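Long-range contacts in 5'-methylthioadenosine nucleosidase / s-adenosylhomocysteine nucleosidase (Brucella melitensis bv. 1, PDB 4PR3), which belongs to the nucleosidases of the phosphorylase superfamily, with an alpha/beta fold built round a mixed central sheet, and binds adenine in a pocket: residues M80-S86 with V180-G186; S86-S92 with L187-G193; P135-A139 with G228-P232; A144-G150 with A163-E169. One frame throughout, in Å; residues are numbered along the deposited sequence.

Contact 1. Residues M80-S86 with V180-G186; sequences MPDLVIS and VGVPLLG
V84 and L184, I85 and L185, and S86 and G186 form three successive parallel bridges where strands 83-91 and 184-192 begin to run together in the mixed central sheet of this phosphorylase-superfamily fold, a worked example of how a parallel ladder starts.

The backbone supplies the regular bonds. V84 N donates to P183 O over 3.2 Å, nearly straight at 176°, and V84 O receives L185 N at 3.0 Å, so V84 grips the residues before and after its bridge partner L184. A third bond, from S86 N to L185 O, is bent to 129° and weak.

Apolar contacts fill in on both faces. L184 CD1 reaches V84 CG1 (4.0 Å) on the face covered by helix 170-180, while on the other face I85 and L185 run alongside each other, and L83 CD1 folds back to L185 CB at 3.9 Å.

Ahead of the ladder, G181, with positive phi, closes the Schellman motif that ends helix 170-180, and V182 follows as a wedge. With CG1 anti to the backbone N (chi1 -171°), V182 sets that methyl against V84 CG2 at 3.9 Å, and the V182 and V84 side chains meet roughly perpendicular. The other methyl, V182 CG2, meets the terminal carbon CE of selenomethionine M80 at 3.6 Å; the M80 chain bends at chi2 and chi3, and the same CE also lies 3.6 Å from V180 CB.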
# COMPACT_ATOMS: atom_id res chain seq x y z
N MSE A 80 -1.56 -21.46 5.81
CA MSE A 80 -0.99 -20.29 6.48
C MSE A 80 0.36 -20.49 7.16
O MSE A 80 0.62 -21.53 7.76
CB MSE A 80 -1.97 -19.80 7.55
CG MSE A 80 -3.14 -19.05 6.99
SE MSE A 80 -2.62 -17.25 6.48
CE MSE A 80 -3.41 -16.32 8.00
N PRO A 81 1.24 -19.47 7.05
CA PRO A 81 2.54 -19.44 7.72
C PRO A 81 2.41 -19.09 9.20
O PRO A 81 1.47 -18.40 9.59
CB PRO A 81 3.27 -18.31 6.99
CG PRO A 81 2.20 -17.42 6.50
CD PRO A 81 1.05 -18.32 6.16
N ASP A 82 3.34 -19.57 10.01
CA ASP A 82 3.41 -19.20 11.42
C ASP A 82 4.14 -17.87 11.61
O ASP A 82 3.86 -17.13 12.54
CB ASP A 82 4.08 -20.29 12.24
CG ASP A 82 3.31 -21.59 12.20
OD1 ASP A 82 2.32 -21.71 12.95
OD2 ASP A 82 3.69 -22.50 11.43
N LEU A 83 5.09 -17.61 10.72
CA LEU A 83 5.86 -16.37 10.76
C LEU A 83 6.19 -15.88 9.36
O LEU A 83 6.62 -16.66 8.50
CB LEU A 83 7.15 -16.58 11.55
CG LEU A 83 8.16 -15.42 11.53
CD1 LEU A 83 7.60 -14.20 12.24
CD2 LEU A 83 9.48 -15.85 12.15
N VAL A 84 6.00 -14.58 9.13
CA VAL A 84 6.47 -13.96 7.90
C VAL A 84 7.71 -13.11 8.19
O VAL A 84 7.70 -12.30 9.12
CB VAL A 84 5.39 -13.08 7.24
CG1 VAL A 84 5.97 -12.31 6.06
CG2 VAL A 84 4.20 -13.92 6.80
N ILE A 85 8.76 -13.32 7.41
CA ILE A 85 9.98 -12.52 7.58
C ILE A 85 10.20 -11.58 6.40
O ILE A 85 10.50 -12.02 5.29
CB ILE A 85 11.24 -13.41 7.75
CG1 ILE A 85 11.10 -14.34 8.95
CG2 ILE A 85 12.47 -12.54 7.90
CD1 ILE A 85 10.60 -15.72 8.61
N SER A 86 10.04 -10.29 6.65
CA SER A 86 10.38 -9.27 5.67
C SER A 86 11.85 -8.91 5.82
O SER A 86 12.28 -8.48 6.89
CB SER A 86 9.50 -8.03 5.86
OG SER A 86 10.01 -6.93 5.14
N VAL A 180 -4.44 -10.69 8.22
CA VAL A 180 -4.71 -12.12 8.32
C VAL A 180 -4.29 -12.77 9.65
O VAL A 180 -4.51 -13.96 9.86
CB VAL A 180 -4.09 -12.89 7.14
CG1 VAL A 180 -4.63 -12.37 5.82
CG2 VAL A 180 -2.58 -12.79 7.18
N GLY A 181 -3.67 -11.99 10.53
CA GLY A 181 -3.32 -12.49 11.86
C GLY A 181 -1.99 -13.21 12.01
O GLY A 181 -1.77 -13.90 13.00
N VAL A 182 -1.09 -13.05 11.04
CA VAL A 182 0.25 -13.61 11.13
C VAL A 182 1.22 -12.59 11.74
O VAL A 182 1.13 -11.39 11.45
CB VAL A 182 0.77 -14.06 9.75
CG1 VAL A 182 2.08 -14.84 9.88
CG2 VAL A 182 -0.27 -14.92 9.05
N PRO A 183 2.14 -13.04 12.61
CA PRO A 183 3.16 -12.12 13.14
C PRO A 183 4.27 -11.86 12.12
O PRO A 183 4.51 -12.67 11.23
CB PRO A 183 3.71 -12.87 14.35
CG PRO A 183 3.47 -14.31 14.05
CD PRO A 183 2.16 -14.34 13.30
N LEU A 184 4.94 -10.72 12.26
CA LEU A 184 5.97 -10.29 11.31
C LEU A 184 7.32 -10.05 12.00
O LEU A 184 7.37 -9.55 13.12
CB LEU A 184 5.53 -9.02 10.59
CG LEU A 184 6.55 -8.34 9.68
CD1 LEU A 184 6.75 -9.12 8.39
CD2 LEU A 184 6.16 -6.90 9.39
N LEU A 185 8.40 -10.42 11.32
CA LEU A 185 9.75 -10.14 11.80
C LEU A 185 10.58 -9.51 10.68
O LEU A 185 10.68 -10.06 9.59
CB LEU A 185 10.41 -11.44 12.28
CG LEU A 185 11.80 -11.41 12.93
CD1 LEU A 185 11.93 -12.55 13.92
CD2 LEU A 185 12.91 -11.49 11.88
N GLY A 186 11.13 -8.32 10.94
CA GLY A 186 12.00 -7.67 9.97
C GLY A 186 13.49 -7.85 10.16
O GLY A 186 13.98 -7.99 11.28

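Contact 2. Residues S86-S92 with L187-G193; sequences SLGSAGS and LRGISDG. With ADE (adenine), chain C.
R188 bends back across G88 and S89 and adds side-chain bonds to the parallel pairing of strands 83-91 and 184-192, an example of a buried guanidinium served mostly by backbone oxygen, hydroxyl and water. Its chain leaves with CG beside the backbone N and bends at chi2 (-70°), which lays one face of the guanidinium over L87 C and the main chain of G88, where no side chain intervenes. From this position NH1 of R188 donates to S89 O at 2.8 Å, and NH2 of R188 meets S86 OG at 3.2 Å, close to the guanidinium plane. A water takes the third direction, accepting from R188 NE at 3.0 Å and donating to S86 O. Farther off, D167 gives NH2 a long, weak ion pair.

Beside the guanidinium the ladder is tight: L187 N binds S86 O, G88 N binds L187 O and G189 N binds G88 O, while A90 CB packs against R188 CB at 3.9 Å. L87 and L187 lean together on helix 207-226.

Farther along, S191 N binds A90 O at 2.9 Å and S92 N reaches D192 O at 2.9 Å, but burial is less complete, D192 and G193 being partly exposed beside adenine.

Here G91 and D192 meet adenine. Its N6 donates to D192 OD2 over 2.9 Å in an almost straight line (178°), and G91 N and D192 OD1 both lie near N7. This chemistry is consistent with D192 recognising the amino group of adenine, a base that V153 O also binds, from the same strand pair that R188 bridges farther back.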
# COMPACT_ATOMS: atom_id res chain seq x y z
N SER A 86 10.04 -10.29 6.65
CA SER A 86 10.38 -9.27 5.67
C SER A 86 11.85 -8.91 5.82
O SER A 86 12.28 -8.48 6.89
CB SER A 86 9.50 -8.03 5.86
OG SER A 86 10.01 -6.93 5.14
N LEU A 87 12.62 -9.08 4.76
CA LEU A 87 14.04 -8.74 4.82
C LEU A 87 14.55 -8.15 3.51
O LEU A 87 14.02 -8.43 2.44
CB LEU A 87 14.88 -9.95 5.25
CG LEU A 87 15.21 -11.01 4.20
CD1 LEU A 87 16.27 -11.95 4.75
CD2 LEU A 87 13.98 -11.78 3.77
N GLY A 88 15.60 -7.34 3.60
CA GLY A 88 16.14 -6.64 2.46
C GLY A 88 17.15 -5.61 2.92
O GLY A 88 17.74 -5.75 3.99
N SER A 89 17.36 -4.57 2.12
CA SER A 89 18.28 -3.52 2.52
C SER A 89 17.55 -2.31 3.07
O SER A 89 16.32 -2.24 3.03
CB SER A 89 19.16 -3.11 1.34
OG SER A 89 18.38 -2.59 0.28
N ALA A 90 18.31 -1.35 3.57
CA ALA A 90 17.77 -0.11 4.10
C ALA A 90 18.84 0.97 4.08
O ALA A 90 20.03 0.66 4.10
CB ALA A 90 17.25 -0.32 5.51
N GLY A 91 18.44 2.23 4.04
CA GLY A 91 19.37 3.33 4.20
C GLY A 91 19.41 3.85 5.62
O GLY A 91 18.43 3.74 6.35
N SER A 92 20.55 4.42 6.02
CA SER A 92 20.63 5.16 7.27
C SER A 92 21.73 6.21 7.23
O SER A 92 22.83 5.95 6.73
CB SER A 92 20.88 4.21 8.44
OG SER A 92 20.80 4.90 9.67
N LEU A 187 14.23 -7.81 9.05
CA LEU A 187 15.69 -7.79 9.06
C LEU A 187 16.19 -6.86 7.96
O LEU A 187 15.79 -6.98 6.81
CB LEU A 187 16.26 -9.20 8.84
CG LEU A 187 16.07 -10.26 9.92
CD1 LEU A 187 16.63 -11.60 9.46
CD2 LEU A 187 16.72 -9.83 11.23
N ARG A 188 17.07 -5.93 8.31
CA ARG A 188 17.56 -4.94 7.35
C ARG A 188 19.06 -4.72 7.43
O ARG A 188 19.59 -4.40 8.50
CB ARG A 188 16.85 -3.61 7.56
CG ARG A 188 15.38 -3.62 7.21
CD ARG A 188 15.19 -3.73 5.71
NE ARG A 188 13.89 -4.29 5.37
CZ ARG A 188 13.44 -4.44 4.13
NH1 ARG A 188 14.20 -4.05 3.11
NH2 ARG A 188 12.25 -4.96 3.91
N GLY A 189 19.76 -4.91 6.31
CA GLY A 189 21.15 -4.50 6.21
C GLY A 189 21.25 -3.08 5.68
O GLY A 189 20.44 -2.67 4.85
N ILE A 190 22.27 -2.34 6.11
CA ILE A 190 22.39 -0.95 5.69
C ILE A 190 23.25 -0.83 4.45
O ILE A 190 24.46 -1.06 4.49
CB ILE A 190 22.95 -0.06 6.82
CG1 ILE A 190 21.89 0.11 7.91
CG2 ILE A 190 23.32 1.31 6.30
CD1 ILE A 190 20.64 0.78 7.39
N SER A 191 22.61 -0.49 3.34
CA SER A 191 23.26 -0.45 2.04
C SER A 191 23.77 0.93 1.63
O SER A 191 24.51 1.06 0.65
CB SER A 191 22.32 -0.99 0.96
OG SER A 191 21.09 -0.29 0.95
N ASP A 192 23.39 1.96 2.38
CA ASP A 192 23.63 3.34 1.96
C ASP A 192 23.17 4.36 3.00
O ASP A 192 22.60 4.00 4.03
CB ASP A 192 22.92 3.63 0.63
CG ASP A 192 21.43 3.33 0.69
OD1 ASP A 192 21.06 2.15 0.52
OD2 ASP A 192 20.64 4.27 0.90
N GLY A 193 23.40 5.63 2.70
CA GLY A 193 23.04 6.72 3.59
C GLY A 193 24.23 7.45 4.18
O GLY A 193 24.08 8.55 4.71
N9 ADE C . 16.38 0.83 0.80
C8 ADE C . 17.75 0.90 0.75
N7 ADE C . 18.21 2.13 0.81
C5 ADE C . 17.08 2.91 0.92
C6 ADE C . 16.89 4.31 1.02
N6 ADE C . 17.90 5.18 1.04
N1 ADE C . 15.63 4.76 1.11
C2 ADE C . 14.62 3.89 1.09
N3 ADE C . 14.67 2.56 0.99
C4 ADE C . 15.94 2.13 0.91
O HOH W 1 12.16 -5.56 7.43

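Contact 3. Residues P135-A139 with G228-P232; sequences PFRVA and GLLSP
Directly after the Schellman motif at G228, which ends helix 207-226, the chain presents L229 and L230 to F136 in the loop that leads into strand 142-148. It is a small surface contact between two irregular segments, made without any hydrogen bond across it, and it shows how an aromatic ring can be held by unlike neighbours on its two faces. Over one face stands L229 CG, 4.1 Å above the ring plane and displaced toward the rim; against the opposite face the ring of P135 places its CG 3.9 Å above the centre. L230 CD2 approaches obliquely, 3.5 Å from F136 CZ.

L229 extends with CG anti to its backbone N (chi1 -176°), which carries both methyls past the ring: CD1 lies 4.1 Å from F136 CB and CD2 lies 4.0 Å from V138 CG2. The carbonyl of L229 also borders the ring, with O 3.4 Å from F136 CE1. L185 of strand 184-192 touches both F136 and L229, tying the patch to the sheet. Here the residue after G228, L229, packs on the 135-139 loop; the positive-phi glycine itself, with two bonds back into the last turn, is typical of a Schellman C-cap.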
# COMPACT_ATOMS: atom_id res chain seq x y z
N PRO A 135 6.64 -7.75 17.36
CA PRO A 135 6.51 -8.66 18.51
C PRO A 135 7.79 -9.36 18.98
O PRO A 135 7.82 -9.81 20.12
CB PRO A 135 5.51 -9.71 18.01
CG PRO A 135 5.68 -9.71 16.53
CD PRO A 135 5.95 -8.27 16.17
N PHE A 136 8.82 -9.46 18.14
CA PHE A 136 9.93 -10.36 18.44
C PHE A 136 11.30 -9.70 18.63
O PHE A 136 11.60 -8.66 18.05
CB PHE A 136 10.03 -11.44 17.37
CG PHE A 136 8.80 -12.29 17.26
CD1 PHE A 136 8.16 -12.74 18.40
CD2 PHE A 136 8.28 -12.62 16.02
CE1 PHE A 136 7.02 -13.52 18.30
CE2 PHE A 136 7.14 -13.40 15.92
CZ PHE A 136 6.51 -13.85 17.06
N ARG A 137 12.12 -10.34 19.46
CA ARG A 137 13.51 -9.96 19.66
C ARG A 137 14.38 -11.20 19.65
O ARG A 137 14.21 -12.09 20.48
CB ARG A 137 13.68 -9.22 20.99
CG ARG A 137 12.89 -7.93 21.11
CD ARG A 137 13.33 -6.91 20.07
NE ARG A 137 12.58 -5.66 20.20
CZ ARG A 137 11.44 -5.41 19.55
NH1 ARG A 137 10.92 -6.30 18.72
NH2 ARG A 137 10.83 -4.25 19.74
N VAL A 138 15.31 -11.27 18.71
CA VAL A 138 16.23 -12.39 18.62
C VAL A 138 17.60 -11.96 19.13
O VAL A 138 18.13 -10.93 18.73
CB VAL A 138 16.35 -12.92 17.18
CG1 VAL A 138 17.39 -14.02 17.08
CG2 VAL A 138 14.99 -13.41 16.69
N ALA A 139 18.17 -12.75 20.04
CA ALA A 139 19.47 -12.44 20.63
C ALA A 139 20.58 -12.51 19.59
O ALA A 139 20.55 -13.35 18.69
CB ALA A 139 19.76 -13.38 21.77
N GLY A 228 11.58 -21.60 20.42
CA GLY A 228 10.28 -21.16 20.90
C GLY A 228 9.99 -19.68 20.76
O GLY A 228 9.20 -19.13 21.53
N LEU A 229 10.63 -19.03 19.78
CA LEU A 229 10.38 -17.62 19.48
C LEU A 229 8.89 -17.29 19.37
O LEU A 229 8.46 -16.20 19.74
CB LEU A 229 11.10 -17.20 18.20
CG LEU A 229 11.01 -15.72 17.82
CD1 LEU A 229 11.75 -14.86 18.83
CD2 LEU A 229 11.53 -15.48 16.41
N LEU A 230 8.10 -18.23 18.87
CA LEU A 230 6.67 -17.99 18.82
C LEU A 230 6.02 -18.72 19.99
O LEU A 230 5.79 -19.93 19.92
CB LEU A 230 6.11 -18.54 17.50
CG LEU A 230 7.07 -18.48 16.30
CD1 LEU A 230 6.54 -19.28 15.12
CD2 LEU A 230 7.35 -17.05 15.87
N SER A 231 5.68 -17.96 21.02
CA SER A 231 5.10 -18.48 22.27
C SER A 231 5.02 -17.35 23.31
O SER A 231 5.87 -16.47 23.34
CB SER A 231 5.93 -19.64 22.84
OG SER A 231 7.08 -19.16 23.53
N PRO A 232 3.98 -17.39 24.17
CA PRO A 232 3.77 -16.45 25.27
C PRO A 232 4.53 -16.84 26.54
O PRO A 232 5.42 -17.69 26.45
CB PRO A 232 2.26 -16.55 25.52
CG PRO A 232 1.94 -17.96 25.17
CD PRO A 232 2.85 -18.33 24.02

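Contact 4. Residues A144-G150 with A163-E169; sequences ASLSTGG and ADMVDME. With ADE (adenine), chain C; PO4 (phosphate ion), chain D.
D167 turns its carboxylate into the crowded position between backbone N and carbonyl carbon (chi1 86°), and T148 holds OG1 beside its own N (chi1 -66°), so the two polar groups meet on one face of the parallel pair 142-148 and 165-167. T148 OG1 donates to the syn lone pair of D167 OD1, though the modelled separation is so short that this bond is doubtful. The other oxygen, D167 OD2, takes E169 N at 3.1 Å from well above the carboxylate plane, which makes an Asx turn just before helix 170-180. The L146 side chain runs across that of D167, its CD2 3.6 Å from D167 OD1. The principle is that of a buried acid whose OD2 is held by E169 N and by T170 OG1.

The backbone ladder is regular: S147 N binds M165 O at 2.9 Å, S147 O receives D167 N at 2.7 Å almost in line, and G149 N reaches D167 O. At the start of the pair, D164 N donates to S145 OG over 3.0 Å.

On the opposite face from D167, S147 OG donates to a phosphate ion, probably from the crystallisation liquor, at 3.0 Å. V166 CG2 and M168 CG line the adenine pocket, 3.5 Å from N1 and N3 of the base respectively.

In the fold, strand 142-148 is flanked by strand 100-108 on its other edge. T170 at the start of helix 170-180 touches L146 and T148, and M168 packs on M111 of the second subunit.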
# COMPACT_ATOMS: atom_id res chain seq x y z
N ALA A 144 16.79 -1.91 15.57
CA ALA A 144 16.66 -0.56 15.05
C ALA A 144 15.20 -0.25 14.72
O ALA A 144 14.45 -1.13 14.32
CB ALA A 144 17.53 -0.38 13.82
N SER A 145 14.82 1.01 14.89
CA SER A 145 13.51 1.48 14.49
C SER A 145 13.51 1.74 12.98
O SER A 145 14.54 2.14 12.42
CB SER A 145 13.14 2.75 15.25
OG SER A 145 14.14 3.74 15.09
N LEU A 146 12.38 1.52 12.33
CA LEU A 146 12.32 1.60 10.88
C LEU A 146 11.21 2.52 10.39
O LEU A 146 10.15 2.63 11.01
CB LEU A 146 12.15 0.20 10.28
CG LEU A 146 12.08 0.04 8.76
CD1 LEU A 146 13.34 0.58 8.11
CD2 LEU A 146 11.87 -1.41 8.40
N SER A 147 11.47 3.19 9.27
CA SER A 147 10.48 4.02 8.61
C SER A 147 10.23 3.49 7.19
O SER A 147 11.18 3.20 6.46
CB SER A 147 10.96 5.47 8.55
OG SER A 147 10.01 6.30 7.92
N THR A 148 8.97 3.36 6.81
CA THR A 148 8.61 2.90 5.47
C THR A 148 7.94 4.01 4.67
O THR A 148 7.07 4.72 5.18
CB THR A 148 7.67 1.67 5.53
OG1 THR A 148 8.36 0.54 6.09
CG2 THR A 148 7.17 1.29 4.14
N GLY A 149 8.36 4.15 3.41
CA GLY A 149 7.77 5.13 2.51
C GLY A 149 8.06 4.80 1.05
O GLY A 149 8.91 3.96 0.76
N GLY A 150 7.36 5.47 0.14
CA GLY A 150 7.54 5.22 -1.28
C GLY A 150 8.75 5.92 -1.87
O GLY A 150 9.10 5.70 -3.03
N ALA A 163 13.12 7.80 12.71
CA ALA A 163 13.57 6.41 12.79
C ALA A 163 15.06 6.28 12.50
O ALA A 163 15.67 7.17 11.92
CB ALA A 163 12.76 5.54 11.83
N ASP A 164 15.65 5.16 12.93
CA ASP A 164 17.07 4.90 12.71
C ASP A 164 17.39 4.62 11.25
O ASP A 164 18.45 5.01 10.75
CB ASP A 164 17.54 3.71 13.56
CG ASP A 164 17.43 3.97 15.04
OD1 ASP A 164 17.42 5.15 15.44
OD2 ASP A 164 17.34 2.98 15.81
N MSE A 165 16.48 3.94 10.57
CA MSE A 165 16.71 3.53 9.18
C MSE A 165 15.43 3.62 8.35
O MSE A 165 14.33 3.75 8.90
CB MSE A 165 17.29 2.12 9.13
CG MSE A 165 16.67 1.16 10.13
SE MSE A 165 17.18 -0.71 9.87
CE MSE A 165 19.08 -0.57 10.08
N VAL A 166 15.57 3.56 7.03
CA VAL A 166 14.44 3.73 6.13
C VAL A 166 14.34 2.60 5.10
O VAL A 166 15.35 2.11 4.58
CB VAL A 166 14.50 5.09 5.38
CG1 VAL A 166 14.43 6.24 6.36
CG2 VAL A 166 15.77 5.19 4.54
N ASP A 167 13.11 2.18 4.80
CA ASP A 167 12.88 1.23 3.72
C ASP A 167 11.59 1.57 2.97
O ASP A 167 10.89 2.52 3.32
CB ASP A 167 12.83 -0.21 4.24
CG ASP A 167 11.44 -0.61 4.72
OD1 ASP A 167 10.79 0.21 5.40
OD2 ASP A 167 11.01 -1.75 4.41
N MSE A 168 11.31 0.82 1.91
CA MSE A 168 10.09 1.03 1.13
C MSE A 168 8.94 0.03 1.29
O MSE A 168 7.92 0.16 0.62
CB MSE A 168 10.47 1.22 -0.33
CG MSE A 168 11.46 2.35 -0.48
SE MSE A 168 12.23 2.44 -2.24
CE MSE A 168 10.57 2.67 -3.24
N GLU A 169 9.10 -0.95 2.17
CA GLU A 169 8.23 -2.13 2.18
C GLU A 169 7.57 -2.46 3.53
O GLU A 169 6.36 -2.59 3.61
CB GLU A 169 8.93 -3.36 1.62
CG GLU A 169 9.03 -3.38 0.10
CD GLU A 169 10.21 -2.59 -0.42
OE1 GLU A 169 11.30 -2.69 0.19
OE2 GLU A 169 10.05 -1.88 -1.43
N9 ADE C . 16.38 0.83 0.80
C8 ADE C . 17.75 0.90 0.75
N7 ADE C . 18.21 2.13 0.81
C5 ADE C . 17.08 2.91 0.92
C6 ADE C . 16.89 4.31 1.02
N6 ADE C . 17.90 5.18 1.04
N1 ADE C . 15.63 4.76 1.11
C2 ADE C . 14.62 3.89 1.09
N3 ADE C . 14.67 2.56 0.99
C4 ADE C . 15.94 2.13 0.91
P PO4 D . 9.38 8.77 10.87
O1 PO4 D . 7.95 8.36 10.58
O2 PO4 D . 10.15 8.77 9.57
O3 PO4 D . 9.40 10.16 11.46
O4 PO4 D . 10.01 7.79 11.83

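Of the segments in these contacts, those on strand 83-91 come first, giving contact 1 its opening half and, further along, contact 2. The chain then passes 135-139 and 144-150 before contact 4 closes the shortest loop, with only twelve residues between its segments. Strand 184-192 follows, closing contact 1 and then contact 2, and the tail 228-232 closes contact 3. Contact 4 is nested inside the loops of all three others, whereas contacts 1, 2 and 3 cross one another. Contacts 1 and 2 share S86 and lie along one strand pair. Contact 3 packs against contact 1, F136 on L83, while contact 4 is joined to contact 2 beside adenine by the backbone bond between V166 and G91.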